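Local coordinates for C3-degrading proteinase (CppA protein) (Streptococcus pneumoniae, PDB 3E0R) that probably degrades complement component C3 as a streptococcal proteinase, and is built from domains related to the glyoxalase superfamily, at residues E59-S62 / M63-R66. Sequence-based numbering, arbitrary orientation.
Sequences EAPS and MRTR
P61 CD lies over one face of the R64 guanidinium, 3.6 Å from NH2, the two side chains crossing at a slant, while A60 CB approaches the group obliquely and from further off. Bends at chi2 and chi3 (-60° at the latter) fold the arginine back toward the ring. Proline suits this place because its rigid, apolar ring offers a surface for van der Waals packing, and its restricted phi fits the residue leading into the turn. A second flat group, the P61 carbonyl, is gripped from both faces. R64 N reaches P61 O at 3.0 Å from 47° above the carbonyl plane, and T65 OG1 reaches the same oxygen at 2.9 Å from the opposite face. Both donors therefore miss the lone-pair directions but share one acceptor without colliding. The backbone bond closes a beta turn, P61 to R64, with S62 and M63 at its corners; a weak one, T65 N to S62 O at 3.3 Å, closes a second turn overlapping it. These turns swing the chain sharply aside in the loop that carries it from one mixed sheet (strand 53-59) to the other (strand 74-81), within the CppA N-terminal family of the glyoxalase clan. Threonine serves at the exit because, with chi1 at -43°, OG1 stands beside its own backbone N and faces the proline carbonyl, whereas CG2 is directed to A60 CB, 3.9 Å away. The small methyl of A60 also comes within 3.4 Å of T65 OG1; both residues are buried and also touch K17 on strand 9-18. At the solvent-facing corners, where S62 and M63 (present as selenomethionine) are exposed, P61 CB and M63 CB approach to 4.2 Å. Beyond the turn, R66 forms a salt bridge with D185, and the indole N-H of W194 (NE1) donates to A60 O.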
ATOM      1  N   GLU A  59       9.731  -9.930  -1.813  1.00 26.47           N
ATOM      2  CA  GLU A  59       9.796 -11.313  -1.324  1.00 27.79           C
ATOM      3  C   GLU A  59      10.726 -11.495  -0.126  1.00 27.12           C
ATOM      4  O   GLU A  59      11.856 -11.069  -0.147  1.00 27.44           O
ATOM      5  CB  GLU A  59      10.165 -12.285  -2.466  1.00 28.44           C
ATOM      6  CG  GLU A  59       8.975 -13.190  -2.831  1.00 30.97           C
ATOM      7  CD  GLU A  59       9.370 -14.318  -3.783  1.00 31.22           C
ATOM      8  OE1 GLU A  59       9.018 -15.505  -3.516  1.00 37.03           O
ATOM      9  OE2 GLU A  59      10.029 -14.013  -4.809  1.00 35.82           O
ATOM     10  N   ALA A  60      10.220 -12.129   0.912  1.00 27.13           N
ATOM     11  CA  ALA A  60      11.018 -12.531   2.037  1.00 27.92           C
ATOM     12  C   ALA A  60      10.740 -14.021   2.333  1.00 28.20           C
ATOM     13  O   ALA A  60       9.588 -14.410   2.503  1.00 28.63           O
ATOM     14  CB  ALA A  60      10.685 -11.651   3.226  1.00 27.66           C
ATOM     15  N   PRO A  61      11.787 -14.870   2.382  1.00 29.18           N
ATOM     16  CA  PRO A  61      11.592 -16.313   2.656  1.00 29.45           C
ATOM     17  C   PRO A  61      11.145 -16.662   4.087  1.00 29.69           C
ATOM     18  O   PRO A  61      11.579 -16.023   5.038  1.00 29.13           O
ATOM     19  CB  PRO A  61      12.995 -16.881   2.425  1.00 29.66           C
ATOM     20  CG  PRO A  61      13.910 -15.731   2.774  1.00 29.32           C
ATOM     21  CD  PRO A  61      13.218 -14.558   2.182  1.00 29.27           C
ATOM     22  N   SER A  62      10.312 -17.688   4.247  1.00 30.37           N
ATOM     23  CA  SER A  62       9.921 -18.112   5.596  1.00 31.54           C
ATOM     24  C   SER A  62      11.139 -18.457   6.475  1.00 32.25           C
ATOM     25  O   SER A  62      11.060 -18.344   7.688  1.00 32.18           O
ATOM     26  CB  SER A  62       8.894 -19.261   5.572  1.00 31.39           C
ATOM     27  OG  SER A  62       9.337 -20.372   4.803  1.00 30.85           O
HETATM   28  N   MSE A  63      12.261 -18.832   5.861  1.00 33.80           N
HETATM   29  CA  MSE A  63      13.538 -19.060   6.572  1.00 34.77           C
HETATM   30  C   MSE A  63      13.879 -17.935   7.553  1.00 34.53           C
HETATM   31  O   MSE A  63      14.384 -18.183   8.657  1.00 34.84           O
HETATM   32  CB  MSE A  63      14.688 -19.194   5.544  1.00 35.13           C
HETATM   33  CG  MSE A  63      16.128 -18.871   6.059  1.00 35.82           C
HETATM   34 SE   MSE A  63      17.307 -17.912   4.759  0.60 40.46          SE
HETATM   35  CE  MSE A  63      18.984 -17.853   5.775  1.00 36.59           C
ATOM     36  N   ARG A  64      13.630 -16.709   7.100  1.00 34.11           N
ATOM     37  CA  ARG A  64      14.114 -15.477   7.719  1.00 34.30           C
ATOM     38  C   ARG A  64      12.952 -14.657   8.332  1.00 32.61           C
ATOM     39  O   ARG A  64      13.160 -13.631   8.981  1.00 32.92           O
ATOM     40  CB  ARG A  64      14.776 -14.626   6.613  1.00 34.31           C
ATOM     41  CG  ARG A  64      16.127 -13.992   6.955  1.00 36.53           C
ATOM     42  CD  ARG A  64      16.263 -12.601   6.296  1.00 37.41           C
ATOM     43  NE  ARG A  64      16.182 -12.646   4.823  1.00 40.88           N
ATOM     44  CZ  ARG A  64      15.499 -11.780   4.055  1.00 41.36           C
ATOM     45  NH1 ARG A  64      14.787 -10.802   4.587  1.00 41.96           N
ATOM     46  NH2 ARG A  64      15.518 -11.901   2.727  1.00 40.92           N
ATOM     47  N   THR A  65      11.730 -15.090   8.092  1.00 30.38           N
ATOM     48  CA  THR A  65      10.610 -14.192   8.214  1.00 29.23           C
ATOM     49  C   THR A  65       9.450 -14.895   8.913  1.00 27.78           C
ATOM     50  O   THR A  65       9.330 -16.125   8.853  1.00 27.44           O
ATOM     51  CB  THR A  65      10.242 -13.667   6.791  1.00 29.28           C
ATOM     52  OG1 THR A  65      11.452 -13.346   6.093  1.00 28.41           O
ATOM     53  CG2 THR A  65       9.354 -12.439   6.852  1.00 28.65           C
ATOM     54  N   ARG A  66       8.627 -14.119   9.612  1.00 26.41           N
ATOM     55  CA  ARG A  66       7.443 -14.666  10.234  1.00 25.32           C
ATOM     56  C   ARG A  66       6.242 -13.755  10.140  1.00 25.24           C
ATOM     57  O   ARG A  66       6.334 -12.617   9.714  1.00 25.22           O
ATOM     58  CB  ARG A  66       7.707 -15.034  11.704  1.00 25.78           C
ATOM     59  CG  ARG A  66       7.953 -13.850  12.588  1.00 25.25           C
ATOM     60  CD  ARG A  66       7.819 -14.172  14.054  1.00 23.55           C
ATOM     61  NE  ARG A  66       8.221 -12.995  14.817  1.00 20.67           N
ATOM     62  CZ  ARG A  66       7.415 -12.009  15.185  1.00 21.46           C
ATOM     63  NH1 ARG A  66       7.916 -10.975  15.850  1.00 22.21           N
ATOM     64  NH2 ARG A  66       6.117 -12.031  14.899  1.00 22.58           N
TER